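Local coordinates for carbohydrate-binding protein (Flavonifractor plautii, PDB 6N1B), which probably removes the acetyl group from N-acetylgalactosamine of the blood group A antigen, one step of a gut-bacterial pathway toward O-type blood, at residues 122-127 / 207-212; 131-136 / 150-155; 217-222 / 240-245. All coordinates share one frame; numbering follows the deposited sequence. Where two conformers were deposited one is given.

In the fold
Of the strands in these contacts, 116-126 comes first and then turns back into 131-140, whose hairpin with 148-155 is closed by interaction 2. That short loop is nested inside the larger one closed by interaction 1, where 122-127 meets 207-212 some 80 residues later. Strand 207-212 then turns into 217-224, and interaction 3 follows in series, closing another short loop as 217-222 pairs with 240-245. Interactions 2 and 3 each knit strands within their own four-stranded antiparallel sheet, whereas interaction 1 joins the first strands of the two sheets beside a calcium ion. Successive sheets of this kind are consistent with the blades of a beta-propeller. Between the blades M133 packs against F218 and D245.

Interaction 1: residues 122-127 / 207-212; sequences DMVYNA and PTIVYD. With CA (calcium ion), chain D.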
loop_
_atom_site.group_PDB
_atom_site.type_symbol
_atom_site.label_atom_id
_atom_site.label_comp_id
_atom_site.label_asym_id
_atom_site.label_seq_id
_atom_site.Cartn_x
_atom_site.Cartn_y
_atom_site.Cartn_z
ATOM N N ASP A 122 -0.866 0.100 5.148
ATOM C CA ASP A 122 0.428 0.818 4.969
ATOM C C ASP A 122 1.159 0.837 6.279
ATOM O O ASP A 122 0.501 1.028 7.326
ATOM C CB ASP A 122 0.134 2.254 4.461
ATOM C CG ASP A 122 1.367 3.088 4.140
ATOM O OD1 ASP A 122 1.937 3.066 2.955
ATOM O OD2 ASP A 122 1.838 3.766 5.107
ATOM N N MET A 123 2.465 0.548 6.266
ATOM C CA MET A 123 3.232 0.342 7.509
ATOM C C MET A 123 4.498 1.187 7.457
ATOM O O MET A 123 5.188 1.308 6.441
ATOM C CB MET A 123 3.550 -1.139 7.617
ATOM C CG MET A 123 4.345 -1.586 8.840
ATOM S SD MET A 123 4.307 -3.337 9.124
ATOM C CE MET A 123 5.283 -3.900 7.755
ATOM N N VAL A 124 4.791 1.726 8.650
ATOM C CA VAL A 124 5.972 2.560 8.897
ATOM C C VAL A 124 6.838 1.982 10.008
ATOM O O VAL A 124 6.298 1.544 11.005
ATOM C CB VAL A 124 5.493 3.965 9.297
ATOM C CG1 VAL A 124 6.650 4.976 9.393
ATOM C CG2 VAL A 124 4.568 4.490 8.316
ATOM N N TYR A 125 8.148 2.048 9.821
ATOM C CA TYR A 125 9.083 1.822 10.923
ATOM C C TYR A 125 9.296 3.092 11.713
ATOM O O TYR A 125 9.604 4.141 11.145
ATOM C CB TYR A 125 10.422 1.340 10.383
ATOM C CG TYR A 125 11.453 1.132 11.465
ATOM C CD1 TYR A 125 11.258 0.175 12.426
ATOM C CD2 TYR A 125 12.553 1.927 11.542
ATOM C CE1 TYR A 125 12.142 -0.055 13.432
ATOM C CE2 TYR A 125 13.525 1.726 12.551
ATOM C CZ TYR A 125 13.316 0.770 13.517
ATOM O OH TYR A 125 14.242 0.629 14.548
ATOM N N ASN A 126 9.040 3.011 13.006
ATOM C CA ASN A 126 9.222 4.119 13.945
ATOM C C ASN A 126 10.594 3.867 14.669
ATOM O O ASN A 126 10.695 2.997 15.494
ATOM C CB ASN A 126 8.077 4.143 14.956
ATOM C CG ASN A 126 8.144 5.351 15.849
ATOM O OD1 ASN A 126 9.201 5.662 16.368
ATOM N ND2 ASN A 126 6.969 5.958 16.150
ATOM N N ALA A 127 11.575 4.622 14.237
ATOM C CA ALA A 127 12.947 4.426 14.801
ATOM C C ALA A 127 13.011 4.758 16.258
ATOM O O ALA A 127 13.723 4.100 17.014
ATOM C CB ALA A 127 13.946 5.257 13.975
ATOM N N PRO A 207 -4.533 5.153 2.772
ATOM C CA PRO A 207 -3.603 6.004 3.593
ATOM C C PRO A 207 -2.159 5.622 3.450
ATOM O O PRO A 207 -1.848 4.400 3.433
ATOM C CB PRO A 207 -4.141 5.725 5.030
ATOM C CG PRO A 207 -4.731 4.387 4.984
ATOM C CD PRO A 207 -5.412 4.346 3.628
ATOM N N THR A 208 -1.268 6.559 3.327
ATOM C CA THR A 208 0.148 6.261 3.194
ATOM C C THR A 208 0.866 7.232 4.089
ATOM O O THR A 208 0.617 8.464 4.007
ATOM C CB THR A 208 0.598 6.220 1.724
ATOM O OG1 THR A 208 1.992 6.010 1.630
ATOM C CG2 THR A 208 0.294 7.466 0.943
ATOM N N ILE A 209 1.762 6.736 4.940
ATOM C CA ILE A 209 2.421 7.517 5.989
ATOM C C ILE A 209 3.918 7.609 5.794
ATOM O O ILE A 209 4.557 6.617 5.426
ATOM C CB ILE A 209 2.053 6.883 7.358
ATOM C CG1 ILE A 209 0.584 6.887 7.658
ATOM C CG2 ILE A 209 2.816 7.632 8.477
ATOM C CD1 ILE A 209 -0.310 5.818 6.987
ATOM N N VAL A 210 4.461 8.773 6.026
ATOM C CA VAL A 210 5.905 9.056 6.043
ATOM C C VAL A 210 6.189 9.919 7.248
ATOM O O VAL A 210 5.461 10.841 7.580
ATOM C CB VAL A 210 6.353 9.793 4.751
ATOM C CG1 VAL A 210 7.806 10.312 4.841
ATOM C CG2 VAL A 210 6.166 8.936 3.547
ATOM N N TYR A 211 7.303 9.607 7.924
ATOM C CA TYR A 211 7.897 10.536 8.908
ATOM C C TYR A 211 8.819 11.474 8.251
ATOM O O TYR A 211 9.807 11.112 7.645
ATOM C CB TYR A 211 8.603 9.752 10.023
ATOM C CG TYR A 211 9.134 10.766 11.064
ATOM C CD1 TYR A 211 8.250 11.316 11.967
ATOM C CD2 TYR A 211 10.466 11.138 11.130
ATOM C CE1 TYR A 211 8.681 12.248 12.925
ATOM C CE2 TYR A 211 10.936 12.031 12.084
ATOM C CZ TYR A 211 10.047 12.603 12.931
ATOM O OH TYR A 211 10.428 13.497 13.913
ATOM N N ASP A 212 8.457 12.798 8.292
ATOM C CA ASP A 212 9.286 13.866 7.795
ATOM C C ASP A 212 10.317 14.264 8.928
ATOM O O ASP A 212 9.882 14.857 9.925
ATOM C CB ASP A 212 8.420 15.052 7.391
ATOM C CG ASP A 212 9.153 16.338 6.972
ATOM O OD1 ASP A 212 10.253 16.553 7.349
ATOM O OD2 ASP A 212 8.477 17.181 6.225
HETATM CA CA CA D . 4.328 2.809 2.539
HETATM O O HOH W 1 4.491 3.412 4.902
HETATM O O HOH W 2 6.383 1.410 3.769
HETATM O O HOH W 3 4.623 5.170 2.846
HETATM O O HOH W 4 6.218 2.553 1.176
#
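D122 reaches across to the backbone of I209, passing beside T208, with its carboxylate split between two tasks. OD1 binds the calcium ion at 2.4 Å, while OD2 accepts a hydrogen bond from I209 N at 3.0 Å, the amide arriving from well above the carboxylate plane (54° out of it). With CG trans to the backbone N (chi1 -176°), the acid is carried out from its own strand toward strand 207-212. Water 3, another calcium ligand, ties the far strand to the metal, bonding to T208 OG1 and at 3.0 Å to I209 O. Further along, V124 and I209 meet at about a right angle, CG2 against CG2 at 3.6 Å, an apolar contact beyond the water shell of the ion. D56 and D274 complete the protein ligands of this calcium and R336 also bonds to D122 OD1, which probably helps balance the cluster of acids; T208 OG1 accepts from V275 N and also bonds to D274. The strands run nearly parallel (11°) but 6.5 Å apart, so they are not sheet partners: 116-126 pairs with 131-140 and 207-212 with 217-224, as the first strands of adjacent propeller-like blades.

Interaction 2: residues 131-136 / 150-155; sequences AMMAYW and VRLRIS
W136 lays its indole over the aliphatic start of R151, with R151 CB 3.7 Å from the centroid of the six-membered ring, a CH-pi contact over one face. The two residues belong to a beta hairpin, strands 131-140 and 148-155, in the middle of a four-stranded antiparallel sheet that looks like one blade of a beta-propeller. Three hydrogen-bonded pairs, M132 with S155, A134 with R153 and W136 with R151, fix the register. The chi1 of W136 (71°) places CG between its backbone N and carbonyl carbon, which turns the ring across the neighbouring strand instead of along its own. Its outer rim consequently reaches R153, CH2 lying 3.7 Å from R153 CG and near the edge of the guanidinium, whose plane is tilted only 22° from the indole. The charged end of R153 is spoken for elsewhere, by a salt bridge to E108 and by the carbonyls of W161 and G188. The opposite face of the sheet is largely apolar: L152 sets CD1 over the centre of the Y135 ring, 3.9 Å from its centroid and 6° off the normal, and the same methyl touches M133 CB. Y135 OH bonds to G246 O. R151, paired with E149, returns to W136 through water 5, which accepts from W136 NE1 at 3.0 Å and from R151 NH1 at 2.9 Å, in the plane of both groups.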
loop_
_atom_site.group_PDB
_atom_site.type_symbol
_atom_site.label_atom_id
_atom_site.label_comp_id
_atom_site.label_asym_id
_atom_site.label_seq_id
_atom_site.Cartn_x
_atom_site.Cartn_y
_atom_site.Cartn_z
ATOM N N ALA A 131 9.833 0.161 16.496
ATOM C CA ALA A 131 8.514 -0.517 16.405
ATOM C C ALA A 131 7.924 -0.265 15.027
ATOM O O ALA A 131 8.201 0.795 14.438
ATOM C CB ALA A 131 7.539 -0.012 17.456
ATOM N N MET A 132 7.168 -1.206 14.506
ATOM C CA MET A 132 6.352 -1.014 13.310
ATOM C C MET A 132 4.960 -0.544 13.677
ATOM O O MET A 132 4.341 -0.967 14.642
ATOM C CB MET A 132 6.231 -2.355 12.524
ATOM C CG MET A 132 7.576 -2.876 11.934
ATOM S SD MET A 132 8.188 -1.862 10.614
ATOM C CE MET A 132 9.703 -2.786 10.317
ATOM N N MET A 133 4.468 0.360 12.772
ATOM C CA MET A 133 3.122 0.940 12.900
ATOM C C MET A 133 2.340 0.562 11.610
ATOM O O MET A 133 2.713 1.032 10.561
ATOM C CB MET A 133 3.231 2.454 13.026
ATOM C CG MET A 133 4.102 2.946 14.179
ATOM S SD MET A 133 4.289 4.740 14.254
ATOM C CE MET A 133 2.700 5.236 14.918
ATOM N N ALA A 134 1.368 -0.357 11.780
ATOM C CA ALA A 134 0.640 -0.844 10.641
ATOM C C ALA A 134 -0.795 -0.187 10.640
ATOM O O ALA A 134 -1.579 -0.405 11.591
ATOM C CB ALA A 134 0.480 -2.371 10.717
ATOM N N TYR A 135 -1.051 0.599 9.601
ATOM C CA TYR A 135 -2.331 1.293 9.419
ATOM C C TYR A 135 -3.185 0.548 8.414
ATOM O O TYR A 135 -2.653 -0.104 7.494
ATOM C CB TYR A 135 -2.051 2.698 8.872
ATOM C CG TYR A 135 -1.282 3.607 9.824
ATOM C CD1 TYR A 135 0.104 3.636 9.823
ATOM C CD2 TYR A 135 -1.931 4.503 10.650
ATOM C CE1 TYR A 135 0.778 4.490 10.665
ATOM C CE2 TYR A 135 -1.271 5.375 11.494
ATOM C CZ TYR A 135 0.115 5.392 11.442
ATOM O OH TYR A 135 0.834 6.239 12.253
ATOM N N TRP A 136 -4.487 0.712 8.502
ATOM C CA TRP A 136 -5.392 0.227 7.428
ATOM C C TRP A 136 -6.696 1.026 7.527
ATOM O O TRP A 136 -6.899 1.823 8.435
ATOM C CB TRP A 136 -5.642 -1.279 7.499
ATOM C CG TRP A 136 -6.492 -1.705 8.652
ATOM C CD1 TRP A 136 -7.857 -1.927 8.628
ATOM C CD2 TRP A 136 -6.087 -1.953 9.995
ATOM N NE1 TRP A 136 -8.339 -2.248 9.872
ATOM C CE2 TRP A 136 -7.251 -2.307 10.719
ATOM C CE3 TRP A 136 -4.884 -1.888 10.685
ATOM C CZ2 TRP A 136 -7.232 -2.559 12.052
ATOM C CZ3 TRP A 136 -4.876 -2.184 12.044
ATOM C CH2 TRP A 136 -6.022 -2.532 12.721
ATOM N N VAL A 150 -9.501 5.075 9.798
ATOM C CA VAL A 150 -8.105 4.589 9.699
ATOM C C VAL A 150 -7.716 4.046 11.036
ATOM O O VAL A 150 -7.845 4.778 12.034
ATOM C CB VAL A 150 -7.133 5.687 9.162
ATOM C CG1 VAL A 150 -5.718 5.165 9.201
ATOM C CG2 VAL A 150 -7.538 6.146 7.778
ATOM N N ARG A 151 -7.342 2.779 11.089
ATOM C CA ARG A 151 -6.967 2.055 12.323
ATOM C C ARG A 151 -5.488 1.698 12.268
ATOM O O ARG A 151 -4.840 1.758 11.235
ATOM C CB ARG A 151 -7.846 0.844 12.447
ATOM C CG ARG A 151 -9.310 1.187 12.647
ATOM C CD ARG A 151 -10.260 -0.025 12.715
ATOM N NE ARG A 151 -11.585 0.422 13.060
ATOM C CZ ARG A 151 -12.609 -0.385 13.407
ATOM N NH1 ARG A 151 -12.522 -1.678 13.170
ATOM N NH2 ARG A 151 -13.648 0.138 14.036
ATOM N N LEU A 152 -4.988 1.334 13.445
ATOM C CA LEU A 152 -3.542 1.182 13.686
ATOM C C LEU A 152 -3.287 0.065 14.685
ATOM O O LEU A 152 -3.957 0.000 15.765
ATOM C CB LEU A 152 -3.009 2.480 14.228
ATOM C CG LEU A 152 -1.602 2.527 14.806
ATOM C CD1 LEU A 152 -0.525 2.187 13.770
ATOM C CD2 LEU A 152 -1.323 3.884 15.428
ATOM N N ARG A 153 -2.353 -0.803 14.310
ATOM C CA ARG A 153 -1.778 -1.780 15.284
ATOM C C ARG A 153 -0.265 -1.611 15.201
ATOM O O ARG A 153 0.312 -1.455 14.135
ATOM C CB ARG A 153 -2.144 -3.235 14.899
ATOM C CG ARG A 153 -3.598 -3.603 15.283
ATOM C CD ARG A 153 -3.978 -5.000 14.774
ATOM N NE ARG A 153 -5.340 -5.357 15.162
ATOM C CZ ARG A 153 -5.702 -6.076 16.226
ATOM N NH1 ARG A 153 -4.809 -6.579 17.051
ATOM N NH2 ARG A 153 -7.007 -6.308 16.451
ATOM N N ILE A 154 0.382 -1.707 16.392
ATOM C CA ILE A 154 1.835 -1.515 16.523
ATOM C C ILE A 154 2.466 -2.831 17.000
ATOM O O ILE A 154 1.815 -3.628 17.738
ATOM C CB ILE A 154 2.082 -0.391 17.558
ATOM C CG1 ILE A 154 1.584 0.948 17.012
ATOM C CG2 ILE A 154 3.543 -0.290 18.025
ATOM C CD1 ILE A 154 1.412 2.056 18.021
ATOM N N SER A 155 3.724 -3.064 16.566
ATOM C CA SER A 155 4.420 -4.242 17.057
ATOM C C SER A 155 5.862 -3.878 17.409
ATOM O O SER A 155 6.532 -3.132 16.658
ATOM C CB SER A 155 4.442 -5.338 15.977
ATOM O OG SER A 155 5.075 -6.552 16.415
HETATM O O HOH W 5 -10.746 -3.121 11.414
#

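Interaction 3: residues 217-222 / 240-245; sequences VFILWA and MRYSDD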
loop_
_atom_site.group_PDB
_atom_site.type_symbol
_atom_site.label_atom_id
_atom_site.label_comp_id
_atom_site.label_asym_id
_atom_site.label_seq_id
_atom_site.Cartn_x
_atom_site.Cartn_y
_atom_site.Cartn_z
ATOM N N VAL A 217 7.554 15.542 11.829
ATOM C CA VAL A 217 6.083 15.373 11.844
ATOM C C VAL A 217 5.754 14.086 11.003
ATOM O O VAL A 217 6.476 13.868 9.985
ATOM C CB VAL A 217 5.391 16.648 11.280
ATOM C CG1 VAL A 217 5.689 16.914 9.807
ATOM C CG2 VAL A 217 3.906 16.663 11.577
ATOM N N PHE A 218 4.763 13.351 11.424
ATOM C CA PHE A 218 4.213 12.317 10.561
ATOM C C PHE A 218 3.230 12.942 9.564
ATOM O O PHE A 218 2.439 13.841 9.958
ATOM C CB PHE A 218 3.496 11.215 11.393
ATOM C CG PHE A 218 4.422 10.422 12.277
ATOM C CD1 PHE A 218 4.876 10.878 13.494
ATOM C CD2 PHE A 218 4.883 9.183 11.830
ATOM C CE1 PHE A 218 5.693 10.126 14.303
ATOM C CE2 PHE A 218 5.722 8.416 12.662
ATOM C CZ PHE A 218 6.113 8.919 13.877
ATOM N N ILE A 219 3.211 12.433 8.346
ATOM C CA ILE A 219 2.329 12.855 7.298
ATOM C C ILE A 219 1.565 11.673 6.783
ATOM O O ILE A 219 2.170 10.605 6.532
ATOM C CB ILE A 219 3.064 13.598 6.161
ATOM C CG1 ILE A 219 4.029 14.645 6.706
ATOM C CG2 ILE A 219 2.075 14.166 5.200
ATOM C CD1 ILE A 219 4.896 15.319 5.667
ATOM N N LEU A 220 0.266 11.824 6.570
ATOM C CA LEU A 220 -0.574 10.764 6.018
ATOM C C LEU A 220 -1.310 11.343 4.807
ATOM O O LEU A 220 -1.977 12.387 4.940
ATOM C CB LEU A 220 -1.550 10.260 7.078
ATOM C CG LEU A 220 -2.510 9.102 6.689
ATOM C CD1 LEU A 220 -2.941 8.356 7.975
ATOM C CD2 LEU A 220 -3.731 9.531 5.923
ATOM N N TRP A 221 -1.153 10.753 3.622
ATOM C CA TRP A 221 -1.904 11.113 2.442
ATOM C C TRP A 221 -2.971 10.057 2.162
ATOM O O TRP A 221 -2.745 8.857 2.383
ATOM C CB TRP A 221 -1.024 11.181 1.205
ATOM C CG TRP A 221 0.063 12.235 1.249
ATOM C CD1 TRP A 221 0.043 13.487 0.689
ATOM C CD2 TRP A 221 1.407 12.107 1.824
ATOM N NE1 TRP A 221 1.223 14.127 0.902
ATOM C CE2 TRP A 221 2.091 13.312 1.588
ATOM C CE3 TRP A 221 2.041 11.146 2.555
ATOM C CZ2 TRP A 221 3.386 13.533 2.009
ATOM C CZ3 TRP A 221 3.329 11.361 2.992
ATOM C CH2 TRP A 221 3.998 12.523 2.732
ATOM N N ALA A 222 -4.145 10.488 1.760
ATOM C CA ALA A 222 -5.230 9.579 1.477
ATOM C C ALA A 222 -6.066 10.137 0.326
ATOM O O ALA A 222 -6.030 11.346 0.060
ATOM C CB ALA A 222 -6.111 9.323 2.719
ATOM N N MET A 240 -3.785 15.547 2.614
ATOM C CA MET A 240 -2.778 15.205 3.617
ATOM C C MET A 240 -3.211 15.674 4.982
ATOM O O MET A 240 -3.980 16.618 5.130
ATOM C CB MET A 240 -1.399 15.822 3.183
ATOM C CG MET A 240 -1.370 17.322 3.417
ATOM S SD MET A 240 0.020 18.166 2.603
ATOM C CE MET A 240 1.350 17.318 3.348
ATOM N N ARG A 241 -2.699 14.969 6.001
ATOM C CA ARG A 241 -2.861 15.299 7.389
ATOM C C ARG A 241 -1.511 15.173 8.101
ATOM O O ARG A 241 -0.650 14.381 7.682
ATOM C CB ARG A 241 -3.851 14.366 8.090
ATOM C CG ARG A 241 -5.247 14.426 7.540
ATOM C CD ARG A 241 -6.048 13.271 8.108
ATOM N NE ARG A 241 -7.535 13.362 7.904
ATOM C CZ ARG A 241 -8.166 13.056 6.851
ATOM N NH1 ARG A 241 -7.536 12.554 5.791
ATOM N NH2 ARG A 241 -9.469 13.161 6.736
ATOM N N TYR A 242 -1.349 15.939 9.178
ATOM C CA TYR A 242 -0.170 15.953 9.978
ATOM C C TYR A 242 -0.444 15.403 11.371
ATOM O O TYR A 242 -1.531 15.550 11.945
ATOM C CB TYR A 242 0.341 17.375 10.092
ATOM C CG TYR A 242 0.843 18.001 8.777
ATOM C CD1 TYR A 242 2.085 17.769 8.262
ATOM C CD2 TYR A 242 0.019 18.876 8.065
ATOM C CE1 TYR A 242 2.578 18.370 7.154
ATOM C CE2 TYR A 242 0.478 19.506 6.895
ATOM C CZ TYR A 242 1.776 19.233 6.441
ATOM O OH TYR A 242 2.293 19.882 5.329
ATOM N N SER A 243 0.604 14.834 11.984
ATOM C CA SER A 243 0.495 14.287 13.330
ATOM C C SER A 243 1.881 14.360 14.034
ATOM O O SER A 243 2.877 13.970 13.412
ATOM C CB SER A 243 0.050 12.837 13.343
ATOM O OG SER A 243 0.108 12.291 14.657
ATOM N N ASP A 244 1.939 14.741 15.286
ATOM C CA ASP A 244 3.177 14.666 16.024
ATOM C C ASP A 244 3.687 13.259 16.286
ATOM O O ASP A 244 4.869 13.048 16.538
ATOM C CB ASP A 244 3.127 15.511 17.293
ATOM C CG ASP A 244 3.290 16.985 16.990
ATOM O OD1 ASP A 244 4.254 17.331 16.230
ATOM O OD2 ASP A 244 2.499 17.784 17.509
ATOM N N ASP A 245 2.787 12.283 16.359
ATOM C CA ASP A 245 3.106 10.944 16.832
ATOM C C ASP A 245 2.630 9.829 15.929
ATOM O O ASP A 245 3.000 8.658 16.171
ATOM C CB ASP A 245 2.562 10.750 18.275
ATOM C CG ASP A 245 1.112 10.852 18.412
ATOM O OD1 ASP A 245 0.354 11.141 17.454
ATOM O OD2 ASP A 245 0.656 10.708 19.595
HETATM O O HOH W 6 -4.859 12.578 4.771
#
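Strands 217-222 and 240-243 run antiparallel at 157°, joined in this region by two hydrogen-bonded pairs, F218 with S243 and L220 with R241. On one face W221, M240, I219 and Y242 lie side by side as a largely apolar row. M240 has CG between backbone N and carbonyl carbon (chi1 75°), so its chain runs alongside the indole: CB lies 3.7 Å from W221 CD1, SD makes an oblique Met-aromatic contact, and CE ends 3.7 Å from I219 CG2. On its other flank I219 meets the Y242 ring, CG1 to CD1 at 4.0 Å. W221 NE1 is bonded to G309 O. Where strand 240-243 ends, the F218 ring lies against the following turn: D245 O sits 3.6 Å above one face, toward the rim, while S243 O and D244 O lie in the ring plane at its edge. S243 OG accepts from D245 N, an ST turn, and also bonds to T248 O and G246 N. On the same face as F218, water 6 links R241 NH1 to L220 O. The two carbonyl oxygens beside the ring edge probably find its weakly positive hydrogens mildly favourable neighbours, S243 OG holds the turn, and L220 O is shared by R241 N and water 6.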